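Local coordinates for phosphate ABC transporter, phosphate-binding protein (PDB 4Q8R) that probably captures phosphate with high affinity outside the cell membrane and hands it to an ABC transporter for uptake, at residues D61-G64 / E65-Q68; Q98-D101 / I102-K106; G140-A143 / E144-T147; S220-S223 / F224-I228; L229-E232 / G233-V237. All coordinates share one frame; numbering follows the deposited sequence.

Contact 1. Residues D61-G64 / E65-Q68; sequences DLKG and EEKQ. With ZN (zinc ion), chain F.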
loop_
_atom_site.group_PDB
_atom_site.type_symbol
_atom_site.label_atom_id
_atom_site.label_comp_id
_atom_site.label_asym_id
_atom_site.label_seq_id
_atom_site.Cartn_x
_atom_site.Cartn_y
_atom_site.Cartn_z
ATOM N N ASP A 61 -8.540 3.548 -4.612
ATOM C CA ASP A 61 -9.593 4.503 -4.833
ATOM C C ASP A 61 -10.826 4.134 -3.977
ATOM O O ASP A 61 -10.995 2.987 -3.572
ATOM C CB ASP A 61 -10.002 4.525 -6.271
ATOM C CG ASP A 61 -10.677 5.789 -6.630
ATOM O OD1 ASP A 61 -10.913 6.672 -5.764
ATOM O OD2 ASP A 61 -10.989 5.910 -7.787
ATOM N N LEU A 62 -11.695 5.097 -3.748
ATOM C CA LEU A 62 -12.969 4.829 -3.056
ATOM C C LEU A 62 -13.877 4.016 -3.933
ATOM O O LEU A 62 -13.830 4.120 -5.168
ATOM C CB LEU A 62 -13.701 6.134 -2.748
ATOM C CG LEU A 62 -13.059 7.079 -1.761
ATOM C CD1 LEU A 62 -14.016 8.207 -1.412
ATOM C CD2 LEU A 62 -12.685 6.278 -0.516
ATOM N N LYS A 63 -14.716 3.224 -3.295
ATOM C CA LYS A 63 -15.834 2.589 -3.993
ATOM C C LYS A 63 -16.956 3.613 -4.122
ATOM O O LYS A 63 -17.046 4.558 -3.338
ATOM C CB LYS A 63 -16.283 1.376 -3.225
ATOM C CG LYS A 63 -15.177 0.304 -3.041
ATOM C CD LYS A 63 -15.615 -0.716 -2.007
ATOM C CE LYS A 63 -14.563 -1.747 -1.608
ATOM N NZ LYS A 63 -14.931 -3.068 -2.119
ATOM N N GLY A 64 -17.815 3.419 -5.111
ATOM C CA GLY A 64 -18.919 4.349 -5.371
ATOM C C GLY A 64 -19.764 4.574 -4.117
ATOM O O GLY A 64 -20.226 5.677 -3.819
ATOM N N GLU A 65 -19.961 3.539 -3.335
ATOM C CA GLU A 65 -20.743 3.733 -2.099
ATOM C C GLU A 65 -20.111 4.498 -0.945
ATOM O O GLU A 65 -20.809 5.055 -0.054
ATOM C CB GLU A 65 -20.889 2.426 -1.493
ATOM C CG GLU A 65 -21.929 1.642 -2.002
ATOM C CD GLU A 65 -21.954 0.400 -1.205
ATOM O OE1 GLU A 65 -23.057 0.162 -0.601
ATOM O OE2 GLU A 65 -20.856 -0.272 -1.199
ATOM N N GLU A 66 -18.800 4.440 -0.904
ATOM C CA GLU A 66 -18.015 5.160 0.074
ATOM C C GLU A 66 -18.077 6.618 -0.326
ATOM O O GLU A 66 -18.179 7.500 0.506
ATOM C CB GLU A 66 -16.549 4.645 0.123
ATOM C CG GLU A 66 -16.432 3.210 0.611
ATOM C CD GLU A 66 -15.066 2.542 0.408
ATOM O OE1 GLU A 66 -14.733 1.636 1.200
ATOM O OE2 GLU A 66 -14.319 2.915 -0.539
ATOM N N LYS A 67 -18.027 6.853 -1.631
ATOM C CA LYS A 67 -18.157 8.178 -2.175
ATOM C C LYS A 67 -19.491 8.811 -1.836
ATOM O O LYS A 67 -19.511 10.002 -1.467
ATOM C CB LYS A 67 -17.910 8.134 -3.688
ATOM C CG LYS A 67 -17.758 9.482 -4.360
ATOM C CD LYS A 67 -16.421 10.125 -4.034
ATOM C CE LYS A 67 -16.510 11.625 -4.254
ATOM N NZ LYS A 67 -15.216 12.287 -3.962
ATOM N N GLN A 68 -20.559 8.008 -1.959
ATOM C CA GLN A 68 -21.944 8.349 -1.661
ATOM C C GLN A 68 -22.178 8.749 -0.218
ATOM O O GLN A 68 -23.124 9.441 0.082
ATOM C CB GLN A 68 -22.878 7.141 -2.011
ATOM C CG GLN A 68 -23.460 7.179 -3.401
ATOM C CD GLN A 68 -24.369 8.395 -3.595
ATOM O OE1 GLN A 68 -23.919 9.460 -4.052
ATOM N NE2 GLN A 68 -25.640 8.257 -3.219
HETATM ZN ZN ZN F . -11.786 8.440 -6.201
HETATM O O HOH W 1 -10.228 8.756 -6.946
#
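E66 reaches back from the first turn of helix 64-68 to the residue at the helix N-cap, K63. Its carboxylate oxygen OE2 takes the backbone N-H of K63, with N to OE2 at 2.8 Å and an almost straight bond of 175°, although the donor sits above the carboxylate plane. Because CG of E66 stands beside its own backbone N (chi1 -65°) and the chain runs on extended, the carboxylate is carried back over the turn. There it lies against K63, whose CB is 3.7 Å from OE2, while the lysine amine leads off elsewhere. L62 comes to the same oxygen: its CD2 branch rests 3.7 Å from E66 OE2. The other branch, CD1, meets CD of K67 at 4.0 Å, the two side chains crossing at about a right angle.

K63 O closes the turn from the backbone side by accepting from K67 N, with a weaker, bent bond from E66 N. E66, three residues after the N-cap, thus supplies the side-chain half of a capping box; the other half is absent, since K63 offers no side-chain acceptor. OE2 also pairs with R60, so two donors grip it. Just upstream, D61 OD1 binds a zinc ion at 2.0 Å, with a water and E73 as further ligands. The amine of K67 bonds to L71 O and pairs with E73, tying the helix to the metal site.

L62 and E66 lie against I45 of helix 41-50, and L62 also packs on strands 71-86 and 205-213, so the turn bridges helix and sheet.

Contact 2. Residues Q98-D101 / I102-K106; sequences QIKD and IYTGK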
loop_
_atom_site.group_PDB
_atom_site.type_symbol
_atom_site.label_atom_id
_atom_site.label_comp_id
_atom_site.label_asym_id
_atom_site.label_seq_id
_atom_site.Cartn_x
_atom_site.Cartn_y
_atom_site.Cartn_z
ATOM N N GLN A 98 2.347 -14.589 -14.739
ATOM C CA GLN A 98 2.993 -15.507 -13.778
ATOM C C GLN A 98 2.524 -15.216 -12.357
ATOM O O GLN A 98 2.236 -16.129 -11.564
ATOM C CB GLN A 98 4.503 -15.442 -13.835
ATOM C CG GLN A 98 5.055 -16.119 -15.067
ATOM C CD GLN A 98 6.553 -15.921 -15.178
ATOM O OE1 GLN A 98 7.003 -14.800 -15.095
ATOM N NE2 GLN A 98 7.273 -16.968 -15.465
ATOM N N ILE A 99 2.419 -13.923 -11.987
ATOM C CA ILE A 99 2.010 -13.554 -10.648
ATOM C C ILE A 99 0.549 -14.065 -10.390
ATOM O O ILE A 99 0.246 -14.585 -9.323
ATOM C CB ILE A 99 2.153 -12.027 -10.425
ATOM C CG1 ILE A 99 3.613 -11.673 -10.482
ATOM C CG2 ILE A 99 1.606 -11.607 -9.061
ATOM C CD1 ILE A 99 3.886 -10.208 -10.765
ATOM N N LYS A 100 -0.292 -13.869 -11.394
ATOM C CA LYS A 100 -1.687 -14.333 -11.296
ATOM C C LYS A 100 -1.673 -15.828 -11.052
ATOM O O LYS A 100 -2.421 -16.331 -10.203
ATOM C CB LYS A 100 -2.468 -14.031 -12.524
ATOM C CG LYS A 100 -3.994 -14.349 -12.471
ATOM C CD LYS A 100 -4.661 -14.017 -13.780
ATOM C CE LYS A 100 -5.966 -14.738 -13.869
ATOM N NZ LYS A 100 -6.771 -14.265 -15.002
ATOM N N ASP A 101 -0.905 -16.559 -11.840
ATOM C CA ASP A 101 -0.816 -18.023 -11.688
ATOM C C ASP A 101 -0.360 -18.457 -10.324
ATOM O O ASP A 101 -0.871 -19.448 -9.781
ATOM C CB ASP A 101 0.153 -18.593 -12.725
ATOM C CG ASP A 101 -0.387 -18.588 -14.120
ATOM O OD1 ASP A 101 -1.592 -18.261 -14.376
ATOM O OD2 ASP A 101 0.380 -18.983 -15.017
ATOM N N ILE A 102 0.580 -17.746 -9.710
ATOM C CA ILE A 102 0.950 -18.011 -8.348
ATOM C C ILE A 102 -0.197 -17.768 -7.373
ATOM O O ILE A 102 -0.522 -18.622 -6.521
ATOM C CB ILE A 102 2.166 -17.126 -7.917
ATOM C CG1 ILE A 102 3.417 -17.483 -8.788
ATOM C CG2 ILE A 102 2.509 -17.284 -6.455
ATOM C CD1 ILE A 102 4.429 -16.376 -8.694
ATOM N N TYR A 103 -0.823 -16.619 -7.472
ATOM C CA TYR A 103 -1.846 -16.229 -6.484
ATOM C C TYR A 103 -3.142 -17.025 -6.638
ATOM O O TYR A 103 -3.898 -17.128 -5.684
ATOM C CB TYR A 103 -2.050 -14.714 -6.468
ATOM C CG TYR A 103 -1.094 -14.096 -5.504
ATOM C CD1 TYR A 103 0.250 -13.814 -5.912
ATOM C CD2 TYR A 103 -1.427 -13.795 -4.229
ATOM C CE1 TYR A 103 1.140 -13.376 -4.994
ATOM C CE2 TYR A 103 -0.536 -13.326 -3.302
ATOM C CZ TYR A 103 0.784 -13.141 -3.689
ATOM O OH TYR A 103 1.721 -12.691 -2.793
ATOM N N THR A 104 -3.385 -17.614 -7.778
ATOM C CA THR A 104 -4.585 -18.432 -7.947
ATOM C C THR A 104 -4.279 -19.897 -7.742
ATOM O O THR A 104 -5.152 -20.742 -7.957
ATOM C CB THR A 104 -5.223 -18.218 -9.344
ATOM O OG1 THR A 104 -4.308 -18.594 -10.381
ATOM C CG2 THR A 104 -5.679 -16.761 -9.549
ATOM N N GLY A 105 -3.032 -20.238 -7.442
ATOM C CA GLY A 105 -2.651 -21.612 -7.138
ATOM C C GLY A 105 -2.389 -22.487 -8.355
ATOM O O GLY A 105 -2.280 -23.713 -8.239
ATOM N N LYS A 106 -2.307 -21.909 -9.554
ATOM C CA LYS A 106 -1.968 -22.679 -10.726
ATOM C C LYS A 106 -0.511 -23.132 -10.709
ATOM O O LYS A 106 -0.166 -24.288 -11.016
ATOM C CB LYS A 106 -2.308 -21.905 -11.969
ATOM C CG LYS A 106 -2.158 -22.714 -13.219
ATOM C CD LYS A 106 -2.038 -21.793 -14.392
ATOM C CE LYS A 106 -3.410 -21.252 -14.732
ATOM N NZ LYS A 106 -4.323 -22.409 -14.920
#
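T104 folds its hydroxyl back onto the turn before it, OG1 donating to K100 O at 3.0 Å. The torsion is what makes this possible: OG1 sits between the backbone N and the carbonyl carbon (chi1 61°), which turns it toward the carbonyl of K100, one turn back. It arrives above the plane of that carbonyl, while T104 N donates to the same oxygen at 2.9 Å from nearly straight ahead, so K100 O is held by two donors from one residue. The methyl CG2 of T104 meanwhile lies 4.1 Å from CG of K100, whose chain runs out extended to a weak hydrogen bond with G140 O.

Here helix 96-103 ends in a Schellman motif. G105 takes a positive phi of 83° and sends its N-H back to I102 O, and K106 N makes a weak bond to D101 O at 2.9 Å. Beyond the reversal, the K106 side chain bends at its last two torsions in the conformer given, and CE lies 3.5 Å from OD1 of D101; K106 has a second conformer, so this methylene contact is tentative.

On the buried side I99 and Y103 point the same way, with CG2 of I99 4.1 Å from CD1 of Y103. The tyrosine ring turns an edge to I99 O, its hydroxyl bonds to V123 O of strand 121-125, and F135 of helix 130-139 meets it edge-to-face.

Contact 3. Residues G140-A143 / E144-T147; sequences GFKA and EELT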
loop_
_atom_site.group_PDB
_atom_site.type_symbol
_atom_site.label_atom_id
_atom_site.label_comp_id
_atom_site.label_asym_id
_atom_site.label_seq_id
_atom_site.Cartn_x
_atom_site.Cartn_y
_atom_site.Cartn_z
ATOM N N GLY A 140 -5.197 -9.265 -11.908
ATOM C CA GLY A 140 -6.322 -9.746 -12.663
ATOM C C GLY A 140 -7.019 -10.983 -12.139
ATOM O O GLY A 140 -7.342 -11.896 -12.898
ATOM N N PHE A 141 -7.184 -11.037 -10.845
ATOM C CA PHE A 141 -7.945 -12.108 -10.198
ATOM C C PHE A 141 -8.874 -11.541 -9.145
ATOM O O PHE A 141 -8.625 -10.496 -8.586
ATOM C CB PHE A 141 -7.056 -13.284 -9.663
ATOM C CG PHE A 141 -6.199 -12.949 -8.513
ATOM C CD1 PHE A 141 -4.946 -12.217 -8.711
ATOM C CD2 PHE A 141 -6.541 -13.279 -7.233
ATOM C CE1 PHE A 141 -4.152 -11.897 -7.652
ATOM C CE2 PHE A 141 -5.737 -12.933 -6.154
ATOM C CZ PHE A 141 -4.510 -12.240 -6.370
ATOM N N LYS A 142 -9.918 -12.310 -8.883
ATOM C CA LYS A 142 -10.902 -12.011 -7.867
ATOM C C LYS A 142 -10.565 -12.671 -6.546
ATOM O O LYS A 142 -9.857 -13.658 -6.505
ATOM C CB LYS A 142 -12.304 -12.417 -8.389
ATOM C CG LYS A 142 -12.757 -11.582 -9.601
ATOM C CD LYS A 142 -12.466 -10.072 -9.398
ATOM C CE LYS A 142 -13.230 -9.084 -10.299
ATOM N NZ LYS A 142 -12.669 -9.042 -11.669
ATOM N N ALA A 143 -11.101 -12.133 -5.464
ATOM C CA ALA A 143 -10.917 -12.698 -4.150
ATOM C C ALA A 143 -11.288 -14.178 -4.182
ATOM O O ALA A 143 -10.586 -15.003 -3.586
ATOM C CB ALA A 143 -11.756 -11.912 -3.133
ATOM N N GLU A 144 -12.317 -14.536 -4.957
ATOM C CA GLU A 144 -12.809 -15.952 -5.084
ATOM C C GLU A 144 -11.763 -16.863 -5.612
ATOM O O GLU A 144 -11.758 -18.033 -5.278
ATOM C CB GLU A 144 -14.058 -16.058 -5.986
ATOM C CG GLU A 144 -15.278 -15.445 -5.343
ATOM C CD GLU A 144 -15.453 -13.881 -5.363
ATOM O OE1 GLU A 144 -14.539 -12.964 -5.714
ATOM O OE2 GLU A 144 -16.604 -13.605 -4.959
ATOM N N GLU A 145 -10.836 -16.286 -6.381
ATOM C CA GLU A 145 -9.784 -17.021 -7.032
ATOM C C GLU A 145 -8.478 -17.154 -6.264
ATOM O O GLU A 145 -7.581 -17.896 -6.685
ATOM C CB GLU A 145 -9.546 -16.447 -8.390
ATOM C CG GLU A 145 -10.764 -16.472 -9.291
ATOM C CD GLU A 145 -10.508 -15.786 -10.604
ATOM O OE1 GLU A 145 -10.249 -14.602 -10.605
ATOM O OE2 GLU A 145 -10.543 -16.418 -11.661
ATOM N N LEU A 146 -8.325 -16.408 -5.192
ATOM C CA LEU A 146 -7.115 -16.491 -4.405
ATOM C C LEU A 146 -6.936 -17.941 -3.888
ATOM O O LEU A 146 -7.883 -18.530 -3.318
ATOM C CB LEU A 146 -7.167 -15.567 -3.259
ATOM C CG LEU A 146 -6.061 -15.572 -2.234
ATOM C CD1 LEU A 146 -4.762 -15.142 -2.895
ATOM C CD2 LEU A 146 -6.427 -14.642 -1.094
ATOM N N THR A 147 -5.765 -18.523 -4.061
ATOM C CA THR A 147 -5.522 -19.838 -3.537
ATOM C C THR A 147 -5.859 -20.025 -2.063
ATOM O O THR A 147 -5.528 -19.169 -1.205
ATOM C CB THR A 147 -4.066 -20.357 -3.774
ATOM O OG1 THR A 147 -3.940 -21.639 -3.155
ATOM C CG2 THR A 147 -3.019 -19.400 -3.217
#
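E145 curls its carboxylate back to the start of the turn, where OE1 accepts from K142 N at 2.9 Å. The bond is nearly straight, 174°, and uses the anti lone pair of OE1, away from the other oxygen. An extended chain beyond CG carries the carboxylate there alongside K142, with OE1 also passing 3.6 Å from CB of F141. A backbone donor ahead of the turn is thereby satisfied by a side chain three residues on.

K142 O in turn accepts from E145 N at 2.8 Å, and L146 N adds a long, weak approach to the same oxygen. The better bond of L146 N goes to A143 O, 3.1 Å away. Both of these good backbone bonds meet their carbonyls from well above the plane, as expected where the chain coils more tightly than in an alpha-helix. K142 N and K142 O are thus both paired with E145, through its side chain and its backbone.

On the inner side the ring of F141 meets L146 obliquely, CE2 lying 4.1 Å from CD1. F141 also packs on F135 and Q136 of helix 130-139 and on Y103, while L146 touches R132. The E145 carboxylate caps the K142 N-H at the start of a short 3-10 turn, as the side-chain half of a capping box does; E145 N to K142 O is the turn's own backbone bond.

Contact 4. Residues S220-S223 / F224-I228; sequences SGKS and FIDFI
F224 and S220 meet through the backbone, F224 N donating to S220 O at 2.9 Å, while CB of the phenylalanine lies 3.6 Å from that same carbonyl oxygen. The ring then leaves this turn altogether: with CG set anti to the backbone N (chi1 -175°), it swings away to where CD1 of I228, one turn on, covers one of its faces 3.8 Å above the plane and toward the rim. Beyond, the ring reaches F25 and M18 of helix 15-28 and I8 of strand 6-10.

S223 bonds through its carbonyl, F227 N to S223 O at 2.9 Å, and its side chain touches F25 and K29. This is the regular i to i+4 ladder of an alpha-helix, here helix 219-229, with one side laid on helix 15-28 and another, through I225 and I228, on strand 71-86.

K222 faces outward. In the one of its two conformers described here, CE stands 3.4 Å from OD2 of D226, closer than the charge: NZ is 3.9 Å from that oxygen, a long ion pair that remains doubtful. In the backbone, D226 N donates to K222 O at 2.9 Å.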
loop_
_atom_site.group_PDB
_atom_site.type_symbol
_atom_site.label_atom_id
_atom_site.label_comp_id
_atom_site.label_asym_id
_atom_site.label_seq_id
_atom_site.Cartn_x
_atom_site.Cartn_y
_atom_site.Cartn_z
ATOM N N SER A 220 -7.531 22.886 11.366
ATOM C CA SER A 220 -6.266 22.107 11.590
ATOM C C SER A 220 -6.089 20.938 10.638
ATOM O O SER A 220 -5.018 20.726 10.094
ATOM C CB SER A 220 -6.134 21.600 13.025
ATOM O OG SER A 220 -6.164 22.658 13.972
ATOM N N GLY A 221 -7.139 20.161 10.420
ATOM C CA GLY A 221 -7.025 19.096 9.454
ATOM C C GLY A 221 -6.807 19.582 8.021
ATOM O O GLY A 221 -6.078 18.959 7.258
ATOM N N LYS A 222 -7.467 20.672 7.628
ATOM C CA LYS A 222 -7.262 21.265 6.296
ATOM C C LYS A 222 -5.816 21.747 6.189
ATOM O O LYS A 222 -5.150 21.542 5.154
ATOM C CB LYS A 222 -8.258 22.407 6.025
ATOM C CG LYS A 222 -8.303 22.859 4.550
ATOM C CD LYS A 222 -8.800 24.288 4.349
ATOM C CE LYS A 222 -8.259 24.923 3.069
ATOM N NZ LYS A 222 -8.108 26.378 3.298
ATOM N N SER A 223 -5.330 22.363 7.270
ATOM C CA SER A 223 -3.906 22.766 7.351
ATOM C C SER A 223 -2.930 21.670 7.144
ATOM O O SER A 223 -1.925 21.835 6.441
ATOM C CB SER A 223 -3.567 23.358 8.737
ATOM O OG SER A 223 -3.772 24.657 8.605
ATOM N N PHE A 224 -3.195 20.560 7.809
ATOM C CA PHE A 224 -2.355 19.385 7.649
ATOM C C PHE A 224 -2.348 18.862 6.213
ATOM O O PHE A 224 -1.287 18.578 5.697
ATOM C CB PHE A 224 -2.736 18.318 8.676
ATOM C CG PHE A 224 -1.853 17.114 8.664
ATOM C CD1 PHE A 224 -0.456 17.251 8.713
ATOM C CD2 PHE A 224 -2.396 15.846 8.611
ATOM C CE1 PHE A 224 0.397 16.138 8.683
ATOM C CE2 PHE A 224 -1.590 14.751 8.607
ATOM C CZ PHE A 224 -0.191 14.866 8.603
ATOM N N ILE A 225 -3.519 18.720 5.569
ATOM C CA ILE A 225 -3.574 18.211 4.209
ATOM C C ILE A 225 -2.825 19.192 3.275
ATOM O O ILE A 225 -2.113 18.789 2.359
ATOM C CB ILE A 225 -5.008 18.081 3.779
ATOM C CG1 ILE A 225 -5.664 16.906 4.568
ATOM C CG2 ILE A 225 -5.094 17.871 2.284
ATOM C CD1 ILE A 225 -7.139 16.715 4.307
ATOM N N ASP A 226 -3.033 20.494 3.470
ATOM C CA ASP A 226 -2.337 21.507 2.657
ATOM C C ASP A 226 -0.825 21.383 2.843
ATOM O O ASP A 226 -0.050 21.553 1.883
ATOM C CB ASP A 226 -2.869 22.917 2.991
ATOM C CG ASP A 226 -4.282 23.189 2.395
ATOM O OD1 ASP A 226 -4.759 22.458 1.480
ATOM O OD2 ASP A 226 -4.932 24.144 2.878
ATOM N N PHE A 227 -0.391 21.060 4.062
ATOM C CA PHE A 227 1.037 20.872 4.285
ATOM C C PHE A 227 1.568 19.667 3.515
ATOM O O PHE A 227 2.630 19.691 2.954
ATOM C CB PHE A 227 1.333 20.677 5.735
ATOM C CG PHE A 227 2.743 20.310 5.988
ATOM C CD1 PHE A 227 3.727 21.286 5.949
ATOM C CD2 PHE A 227 3.117 18.980 6.235
ATOM C CE1 PHE A 227 5.046 20.947 6.201
ATOM C CE2 PHE A 227 4.437 18.639 6.462
ATOM C CZ PHE A 227 5.408 19.614 6.447
ATOM N N ILE A 228 0.814 18.574 3.527
ATOM C CA ILE A 228 1.234 17.362 2.800
ATOM C C ILE A 228 1.369 17.635 1.302
ATOM O O ILE A 228 2.258 17.105 0.619
ATOM C CB ILE A 228 0.256 16.201 3.040
ATOM C CG1 ILE A 228 0.269 15.777 4.490
ATOM C CG2 ILE A 228 0.591 15.008 2.108
ATOM C CD1 ILE A 228 -0.880 14.771 4.783
#

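Contact 5. Residues L229-E232 / G233-V237; sequences LSEE and GQDIV. With ZN (zinc ion), chain D.
Metal coordination dominates the outer face of this turn: E231 and D235, one helical turn apart, share a zinc ion. OE2 of E231 and OD2 of D235 each bind it at 2.0 Å, and OD1 of D235 stands farther off at 2.7 Å. In the conformer described here, E231 gets there by bending at chi2 (-73°), which folds its carboxylate forward along the helix. The two carboxylate planes are 74° apart, and OE2 and OD2 come within 3.3 Å of each other with the metal between them. D235 OD1 has a second positive partner in K244.

Hydrogen bonds set up the start of helix 231-239. S230 is its N-cap: with OG placed between the backbone N and the carbonyl carbon, the hydroxyl accepts from G233 N at 3.2 Å, and it also bonds to F227 O of the preceding helix. Q234 N donates to S230 O at 2.8 Å, followed by D235 N to E231 O and I236 N to E232 O. The amide nitrogen of Q234 bonds to I228 O and to I76 O of strand 71-86, joining the corner between the helices to the sheet.

In packing, Q234 CG lies 3.2 Å from S230 O, and I236 rests on helix 15-28.

Two acidic groups so close would probably repel each other without a cation; the zinc ion, and K244 paired with D235 OD1, probably offset that charge and should favour the ionised form of both.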
loop_
_atom_site.group_PDB
_atom_site.type_symbol
_atom_site.label_atom_id
_atom_site.label_comp_id
_atom_site.label_asym_id
_atom_site.label_seq_id
_atom_site.Cartn_x
_atom_site.Cartn_y
_atom_site.Cartn_z
ATOM N N LEU A 229 0.518 18.526 0.790
ATOM C CA LEU A 229 0.520 18.862 -0.626
ATOM C C LEU A 229 1.542 19.926 -1.007
ATOM O O LEU A 229 1.777 20.175 -2.211
ATOM C CB LEU A 229 -0.827 19.325 -1.114
ATOM C CG LEU A 229 -1.948 18.293 -1.023
ATOM C CD1 LEU A 229 -3.273 18.933 -1.351
ATOM C CD2 LEU A 229 -1.634 17.102 -1.929
ATOM N N SER A 230 2.119 20.550 0.017
ATOM C CA SER A 230 3.123 21.584 -0.157
ATOM C C SER A 230 4.412 21.007 -0.672
ATOM O O SER A 230 4.604 19.734 -0.752
ATOM C CB SER A 230 3.356 22.346 1.150
ATOM O OG SER A 230 4.131 21.627 2.099
ATOM N N GLU A 231 5.323 21.923 -1.029
ATOM C CA GLU A 231 6.573 21.501 -1.594
ATOM C C GLU A 231 7.312 20.608 -0.537
ATOM O O GLU A 231 7.844 19.518 -0.875
ATOM C CB GLU A 231 7.352 22.745 -2.134
ATOM C CG GLU A 231 8.410 22.415 -3.169
ATOM C CD GLU A 231 9.598 21.750 -2.538
ATOM O OE1 GLU A 231 9.791 22.072 -1.328
ATOM O OE2 GLU A 231 10.286 20.921 -3.245
ATOM N N GLU A 232 7.334 21.072 0.703
ATOM C CA GLU A 232 7.976 20.323 1.745
ATOM C C GLU A 232 7.244 18.979 1.994
ATOM O O GLU A 232 7.879 17.894 2.192
ATOM C CB GLU A 232 7.999 21.122 3.041
ATOM C CG GLU A 232 8.732 20.351 4.135
ATOM C CD GLU A 232 8.841 21.034 5.499
ATOM O OE1 GLU A 232 8.721 22.280 5.591
ATOM O OE2 GLU A 232 9.083 20.294 6.499
ATOM N N GLY A 233 5.911 19.000 2.016
ATOM C CA GLY A 233 5.170 17.763 2.269
ATOM C C GLY A 233 5.397 16.737 1.154
ATOM O O GLY A 233 5.481 15.520 1.394
ATOM N N GLN A 234 5.508 17.207 -0.083
ATOM C CA GLN A 234 5.791 16.322 -1.208
ATOM C C GLN A 234 7.241 15.789 -1.259
ATOM O O GLN A 234 7.493 14.711 -1.791
ATOM C CB GLN A 234 5.348 16.943 -2.515
ATOM C CG GLN A 234 3.871 17.195 -2.603
ATOM C CD GLN A 234 3.070 15.883 -2.845
ATOM O OE1 GLN A 234 3.221 15.214 -3.903
ATOM N NE2 GLN A 234 2.276 15.495 -1.833
ATOM N N ASP A 235 8.192 16.540 -0.713
ATOM C CA ASP A 235 9.543 15.996 -0.521
ATOM C C ASP A 235 9.566 14.865 0.491
ATOM O O ASP A 235 10.346 13.916 0.337
ATOM C CB ASP A 235 10.548 17.067 -0.021
ATOM C CG ASP A 235 10.923 18.079 -1.088
ATOM O OD1 ASP A 235 10.763 17.790 -2.284
ATOM O OD2 ASP A 235 11.375 19.200 -0.656
ATOM N N ILE A 236 8.703 14.950 1.520
ATOM C CA ILE A 236 8.596 13.872 2.506
ATOM C C ILE A 236 7.997 12.613 1.821
ATOM O O ILE A 236 8.476 11.535 2.058
ATOM C CB ILE A 236 7.727 14.322 3.724
ATOM C CG1 ILE A 236 8.524 15.341 4.572
ATOM C CG2 ILE A 236 7.288 13.171 4.579
ATOM C CD1 ILE A 236 7.710 16.237 5.491
ATOM N N VAL A 237 7.029 12.800 0.923
ATOM C CA VAL A 237 6.433 11.707 0.133
ATOM C C VAL A 237 7.545 11.058 -0.660
ATOM O O VAL A 237 7.701 9.822 -0.644
ATOM C CB VAL A 237 5.328 12.288 -0.791
ATOM C CG1 VAL A 237 5.102 11.595 -2.116
ATOM C CG2 VAL A 237 4.046 12.548 -0.004
HETATM ZN ZN ZN D . 11.937 20.232 -2.324
#

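None of the five is a deep core contact: contacts 1 and 3 are surface turns, while contacts 2, 4 and 5 are partly buried on helices. Contacts 2 and 3 touch, with Y103 O and T147 N 2.8 Å apart, and lie across the chain's centre from contacts 4 and 5, which join where helix 219-229 runs into helix 231-239. Contacts 1 and 3 share a chemistry, a glutamate carboxylate returning to a main-chain N-H, yet their centres are 22 Å apart. Contact 5 starts its helix with a serine instead, and contact 2 ends one. Zinc ions mark contacts 1 and 5; contact 4 combines backbone bonds with a buried phenylalanine, its long ion pair lying on the outside.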